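Local coordinates for ribose-phosphate pyrophosphokinase (Thermus thermophilus, PDB 7PN0), which probably catalyses the transfer of a diphosphate group from ATP to ribose 5-phosphate, giving phosphoribosyl pyrophosphate, the precursor of nucleotides, at residues Ser46-Asp51 and Gly78-Arg83; Leu39-Glu44 and Leu70-Ala75. All blocks are in the same frame, centred on the assembly; numbering follows the deposited sequence.

Contact 1: Ser46-Asp51 and Gly78-Arg83; sequences SLREGD and GASAAR. With SO4 (sulfate ion), chain E.
Gly-50 O takes two backbone N-H groups in its carbonyl plane: Ala-82 N lies 2.8 Å from Gly-50 O, and Arg-83 N lies 3.2 Å from Gly-50 O. The type II turn Leu-47 to Gly-50 also sends Glu-49 N almost straight (176°) to Ser-80 O at 2.8 Å. Ser-80, at positive phi, is the C' residue of the Schellman motif that ends helix 62-78. Arg-48 extends with CG anti to the backbone N (chi1 -169°) and bends at chi3, which brings its NE and NH2 edge to sulfate O1 and O3, while Ser-80 CB lies over the rim of one guanidinium face. Ser-46 OG bonds sulfate O1 (2.7 Å) and closes an ST turn by accepting from Arg-48 N. A water links Leu-47 N, Ala-79 O and the sulfate. This ion, probably from the crystallisation liquor, sits where three subunits meet, held also by Ser-302 and Ser-304 of a second and Arg-103 of a third; the site resembles the regulatory phosphate site of bacterial relatives. Leu-47 CD1 packs against Ala-79 CB at 3.7 Å. Arg-83 NE forms a salt bridge to Asp-51 OD1 at 2.8 Å, syn but 31° out of the carboxylate plane. In the second subunit, Asp-142 pairs with Arg-48, Arg-83 with Glu-49, and Arg-122 with Ser-80 OG. The segments lead into parallel strands 51-55 and 83-88, Leu-47 resting on strand 3-7.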
loop_
_atom_site.group_PDB
_atom_site.type_symbol
_atom_site.label_atom_id
_atom_site.label_comp_id
_atom_site.label_asym_id
_atom_site.label_seq_id
_atom_site.Cartn_x
_atom_site.Cartn_y
_atom_site.Cartn_z
ATOM N N SER A 46 10.538 27.674 5.006
ATOM C CA SER A 46 9.847 26.537 5.682
ATOM C C SER A 46 8.384 26.528 5.264
ATOM O O SER A 46 7.808 27.588 5.146
ATOM C CB SER A 46 10.006 26.619 7.164
ATOM O OG SER A 46 9.283 25.592 7.764
ATOM N N LEU A 47 7.827 25.346 4.982
ATOM C CA LEU A 47 6.354 25.179 4.861
ATOM C C LEU A 47 5.893 24.120 5.861
ATOM O O LEU A 47 4.827 23.526 5.666
ATOM C CB LEU A 47 6.017 24.878 3.399
ATOM C CG LEU A 47 6.858 23.782 2.753
ATOM C CD1 LEU A 47 6.750 22.525 3.580
ATOM C CD2 LEU A 47 6.435 23.502 1.302
ATOM N N ARG A 48 6.711 23.869 6.897
ATOM C CA ARG A 48 6.464 22.847 7.936
ATOM C C ARG A 48 5.082 23.049 8.563
ATOM O O ARG A 48 4.765 24.187 8.965
ATOM C CB ARG A 48 7.554 22.916 9.006
ATOM C CG ARG A 48 7.528 21.744 9.971
ATOM C CD ARG A 48 8.703 21.763 10.915
ATOM N NE ARG A 48 9.959 21.470 10.222
ATOM C CZ ARG A 48 10.519 20.282 10.156
ATOM N NH1 ARG A 48 9.922 19.227 10.690
ATOM N NH2 ARG A 48 11.683 20.156 9.556
ATOM N N GLU A 49 4.283 21.978 8.621
ATOM C CA GLU A 49 2.905 21.918 9.176
ATOM C C GLU A 49 2.008 22.902 8.430
ATOM O O GLU A 49 0.916 23.240 8.955
ATOM C CB GLU A 49 2.861 22.054 10.699
ATOM C CG GLU A 49 3.784 21.086 11.399
ATOM C CD GLU A 49 3.541 19.602 11.120
ATOM O OE1 GLU A 49 4.551 18.820 10.858
ATOM O OE2 GLU A 49 2.353 19.254 10.980
ATOM N N GLY A 50 2.376 23.202 7.181
ATOM C CA GLY A 50 1.576 24.081 6.305
ATOM C C GLY A 50 0.476 23.317 5.608
ATOM O O GLY A 50 0.610 22.094 5.443
ATOM N N ASP A 51 -0.601 24.024 5.254
ATOM C CA ASP A 51 -1.650 23.551 4.333
ATOM C C ASP A 51 -1.267 24.085 2.971
ATOM O O ASP A 51 -1.441 25.326 2.716
ATOM C CB ASP A 51 -3.016 23.995 4.848
ATOM C CG ASP A 51 -4.194 23.256 4.267
ATOM O OD1 ASP A 51 -3.986 22.238 3.596
ATOM O OD2 ASP A 51 -5.341 23.706 4.540
ATOM N N GLY A 78 8.257 15.995 1.906
ATOM C CA GLY A 78 9.624 15.782 2.431
ATOM C C GLY A 78 10.054 16.916 3.367
ATOM O O GLY A 78 10.935 16.694 4.242
ATOM N N ALA A 79 9.480 18.114 3.172
ATOM C CA ALA A 79 9.747 19.306 3.989
ATOM C C ALA A 79 8.664 19.423 5.064
ATOM O O ALA A 79 8.496 20.491 5.587
ATOM C CB ALA A 79 9.801 20.526 3.089
ATOM N N SER A 80 7.877 18.358 5.302
ATOM C CA SER A 80 6.999 18.248 6.497
ATOM C C SER A 80 5.804 19.212 6.432
ATOM O O SER A 80 5.312 19.621 7.468
ATOM C CB SER A 80 7.787 18.424 7.792
ATOM O OG SER A 80 8.814 17.443 7.894
ATOM N N ALA A 81 5.272 19.463 5.245
ATOM C CA ALA A 81 3.920 20.006 5.062
ATOM C C ALA A 81 2.902 19.147 5.831
ATOM O O ALA A 81 3.062 17.948 5.853
ATOM C CB ALA A 81 3.584 20.055 3.611
ATOM N N ALA A 82 1.855 19.751 6.390
ATOM C CA ALA A 82 0.759 19.015 7.078
ATOM C C ALA A 82 -0.110 18.365 6.013
ATOM O O ALA A 82 -0.605 17.251 6.220
ATOM C CB ALA A 82 -0.069 19.930 7.933
ATOM N N ARG A 83 -0.372 19.105 4.940
ATOM C CA ARG A 83 -1.311 18.659 3.897
ATOM C C ARG A 83 -0.803 19.248 2.597
ATOM O O ARG A 83 -0.336 20.430 2.603
ATOM C CB ARG A 83 -2.757 19.061 4.156
ATOM C CG ARG A 83 -3.708 18.378 3.182
ATOM C CD ARG A 83 -5.150 18.512 3.609
ATOM N NE ARG A 83 -5.583 19.909 3.743
ATOM C CZ ARG A 83 -6.821 20.255 4.089
ATOM N NH1 ARG A 83 -7.142 21.523 4.233
ATOM N NH2 ARG A 83 -7.746 19.321 4.260
HETATM S S SO4 E . 12.257 23.555 7.976
HETATM O O1 SO4 E . 10.974 23.690 8.510
HETATM O O2 SO4 E . 12.913 24.840 7.928
HETATM O O3 SO4 E . 13.054 22.690 8.793
HETATM O O4 SO4 E . 12.177 23.046 6.620
HETATM O O HOH W 1 9.576 23.068 5.508
#

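Contact 2: Leu39-Glu44 and Leu70-Ala75; sequences LFVRYE and LMMVDA
Val-41 pushes its two methyls against the flank of helix 62-78, into a hollow walled by Met-71, Met-72 and Ala-75. CG1 lies 3.9 Å from Met-72 CG, and CG2 sits over the backbone of Met-71 and 4.0 Å from Ala-75 CB. On one side of this knob Met-71 reaches along the strand, its chain bent only at chi3 (70°), which brings SD to 3.8 Å from Leu-39 CB and CE against Leu-39 O. On the other side Tyr-43 closes the row. Its ring edge meets Met-72 O and Ala-75 CB, with CE2 3.9 Å from the latter, whereas Met-72 CE, curled back by its own bend at chi3, lies off the ring plane near CE1. The phenol hydroxyl donates to Met-72 O at 2.7 Å, approaching from above the carbonyl plane at a C=O...O angle of 111°. A phenylalanine in place of Tyr-43 would probably keep much of the edge packing but leave Met-72 O without this donor and open a small gap beside Met-72 CB. The antiparallel hairpin 29-33/39-43 thus lies on helix 62-78, the strand segment at 38° to the helix segment, and the third subunit packs on Phe-40 and Ala-75. Tyr-43 also meets Phe-6 of strand 3-7 edge-to-face and, with Met-72, touches Ile-54 of strand 51-55, while Val-73 and Leu-70 face helix 107-118.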
loop_
_atom_site.group_PDB
_atom_site.type_symbol
_atom_site.label_atom_id
_atom_site.label_comp_id
_atom_site.label_asym_id
_atom_site.label_seq_id
_atom_site.Cartn_x
_atom_site.Cartn_y
_atom_site.Cartn_z
ATOM N N LEU A 39 15.279 18.182 -13.970
ATOM C CA LEU A 39 14.637 19.234 -13.170
ATOM C C LEU A 39 15.124 19.173 -11.717
ATOM O O LEU A 39 15.624 18.120 -11.254
ATOM C CB LEU A 39 13.118 19.040 -13.179
ATOM C CG LEU A 39 12.260 19.854 -14.131
ATOM C CD1 LEU A 39 13.027 20.599 -15.186
ATOM C CD2 LEU A 39 11.106 19.058 -14.671
ATOM N N PHE A 40 14.969 20.305 -11.072
ATOM C CA PHE A 40 15.326 20.546 -9.656
ATOM C C PHE A 40 14.320 21.527 -9.083
ATOM O O PHE A 40 14.122 22.608 -9.661
ATOM C CB PHE A 40 16.759 21.069 -9.568
ATOM C CG PHE A 40 17.181 21.443 -8.163
ATOM C CD1 PHE A 40 17.725 20.503 -7.310
ATOM C CD2 PHE A 40 17.069 22.747 -7.716
ATOM C CE1 PHE A 40 18.120 20.848 -6.023
ATOM C CE2 PHE A 40 17.485 23.095 -6.439
ATOM C CZ PHE A 40 17.998 22.142 -5.597
ATOM N N VAL A 41 13.716 21.192 -7.944
ATOM C CA VAL A 41 12.775 22.108 -7.246
ATOM C C VAL A 41 13.331 22.381 -5.849
ATOM O O VAL A 41 14.025 21.510 -5.278
ATOM C CB VAL A 41 11.342 21.554 -7.188
ATOM C CG1 VAL A 41 10.811 21.267 -8.600
ATOM C CG2 VAL A 41 11.251 20.361 -6.283
ATOM N N ARG A 42 13.022 23.544 -5.290
ATOM C CA ARG A 42 13.433 23.891 -3.919
ATOM C C ARG A 42 12.482 24.951 -3.355
ATOM O O ARG A 42 12.307 25.974 -3.972
ATOM C CB ARG A 42 14.901 24.359 -3.930
ATOM C CG ARG A 42 15.492 24.561 -2.530
ATOM C CD ARG A 42 16.919 25.126 -2.522
ATOM N NE ARG A 42 16.981 26.432 -3.190
ATOM C CZ ARG A 42 17.812 26.788 -4.181
ATOM N NH1 ARG A 42 17.732 28.005 -4.685
ATOM N NH2 ARG A 42 18.720 25.955 -4.672
ATOM N N TYR A 43 11.961 24.727 -2.150
ATOM C CA TYR A 43 11.183 25.744 -1.404
ATOM C C TYR A 43 12.182 26.579 -0.605
ATOM O O TYR A 43 13.028 26.032 0.123
ATOM C CB TYR A 43 10.139 25.120 -0.488
ATOM C CG TYR A 43 9.058 24.367 -1.223
ATOM C CD1 TYR A 43 7.999 25.032 -1.824
ATOM C CD2 TYR A 43 9.112 22.979 -1.345
ATOM C CE1 TYR A 43 6.999 24.343 -2.489
ATOM C CE2 TYR A 43 8.107 22.271 -1.993
ATOM C CZ TYR A 43 7.080 22.962 -2.616
ATOM O OH TYR A 43 6.071 22.310 -3.263
ATOM N N GLU A 44 12.120 27.875 -0.806
ATOM C CA GLU A 44 13.145 28.806 -0.263
ATOM C C GLU A 44 12.933 29.006 1.229
ATOM O O GLU A 44 13.950 29.329 1.926
ATOM C CB GLU A 44 13.090 30.125 -1.029
ATOM C CG GLU A 44 13.416 29.909 -2.502
ATOM C CD GLU A 44 14.748 29.237 -2.809
ATOM O OE1 GLU A 44 15.536 28.913 -1.863
ATOM O OE2 GLU A 44 15.033 29.082 -4.005
ATOM N N LEU A 70 4.878 16.761 -9.683
ATOM C CA LEU A 70 5.210 15.542 -8.885
ATOM C C LEU A 70 6.351 15.877 -7.905
ATOM O O LEU A 70 6.256 15.554 -6.688
ATOM C CB LEU A 70 5.583 14.425 -9.843
ATOM C CG LEU A 70 4.447 13.896 -10.710
ATOM C CD1 LEU A 70 4.937 12.797 -11.620
ATOM C CD2 LEU A 70 3.305 13.389 -9.838
ATOM N N MET A 71 7.416 16.526 -8.399
ATOM C CA MET A 71 8.596 16.881 -7.565
ATOM C C MET A 71 8.230 17.941 -6.495
ATOM O O MET A 71 8.680 17.811 -5.360
ATOM C CB MET A 71 9.707 17.413 -8.466
ATOM C CG MET A 71 10.312 16.382 -9.277
ATOM S SD MET A 71 11.551 17.066 -10.386
ATOM C CE MET A 71 12.814 17.517 -9.211
ATOM N N MET A 72 7.373 18.925 -6.796
ATOM C CA MET A 72 6.963 19.942 -5.779
ATOM C C MET A 72 6.078 19.305 -4.708
ATOM O O MET A 72 6.232 19.625 -3.539
ATOM C CB MET A 72 6.253 21.110 -6.454
ATOM C CG MET A 72 7.200 21.963 -7.230
ATOM S SD MET A 72 6.401 23.425 -7.917
ATOM C CE MET A 72 6.179 24.351 -6.415
ATOM N N VAL A 73 5.217 18.358 -5.084
ATOM C CA VAL A 73 4.372 17.621 -4.114
ATOM C C VAL A 73 5.274 16.769 -3.229
ATOM O O VAL A 73 5.166 16.842 -1.933
ATOM C CB VAL A 73 3.342 16.771 -4.874
ATOM C CG1 VAL A 73 2.796 15.687 -3.975
ATOM C CG2 VAL A 73 2.256 17.652 -5.442
ATOM N N ASP A 74 6.170 16.025 -3.864
ATOM C CA ASP A 74 7.171 15.187 -3.149
ATOM C C ASP A 74 7.990 16.003 -2.123
ATOM O O ASP A 74 8.140 15.584 -0.942
ATOM C CB ASP A 74 8.050 14.454 -4.141
ATOM C CG ASP A 74 9.062 13.589 -3.438
ATOM O OD1 ASP A 74 8.640 12.625 -2.703
ATOM O OD2 ASP A 74 10.237 13.904 -3.596
ATOM N N ALA A 75 8.567 17.100 -2.592
ATOM C CA ALA A 75 9.462 17.980 -1.818
ATOM C C ALA A 75 8.650 18.599 -0.677
ATOM O O ALA A 75 9.188 18.696 0.447
ATOM C CB ALA A 75 10.058 19.007 -2.740
#

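How the contacts relate
Both contacts join the same two parts of the N-terminal domain: strand 39-43 runs on into the turn at 46-51, and helix 62-78 runs out into the loop at 78-83. Contact 2 packs the body of the helix and contact 1 ties down its end, their centres 13 Å apart. Each also meets the third subunit, where Arg-103 reaches both: it packs on Ser-46 and Ala-79, bonds the sulfate, and donates to Tyr-43 O. The nucleotide lies nearer contact 2, with the Phe-40 side chain about 5 Å from a bound ADP, and Tyr-93 of the third subunit, a residue of the ADP pocket, bonds Leu-39 N.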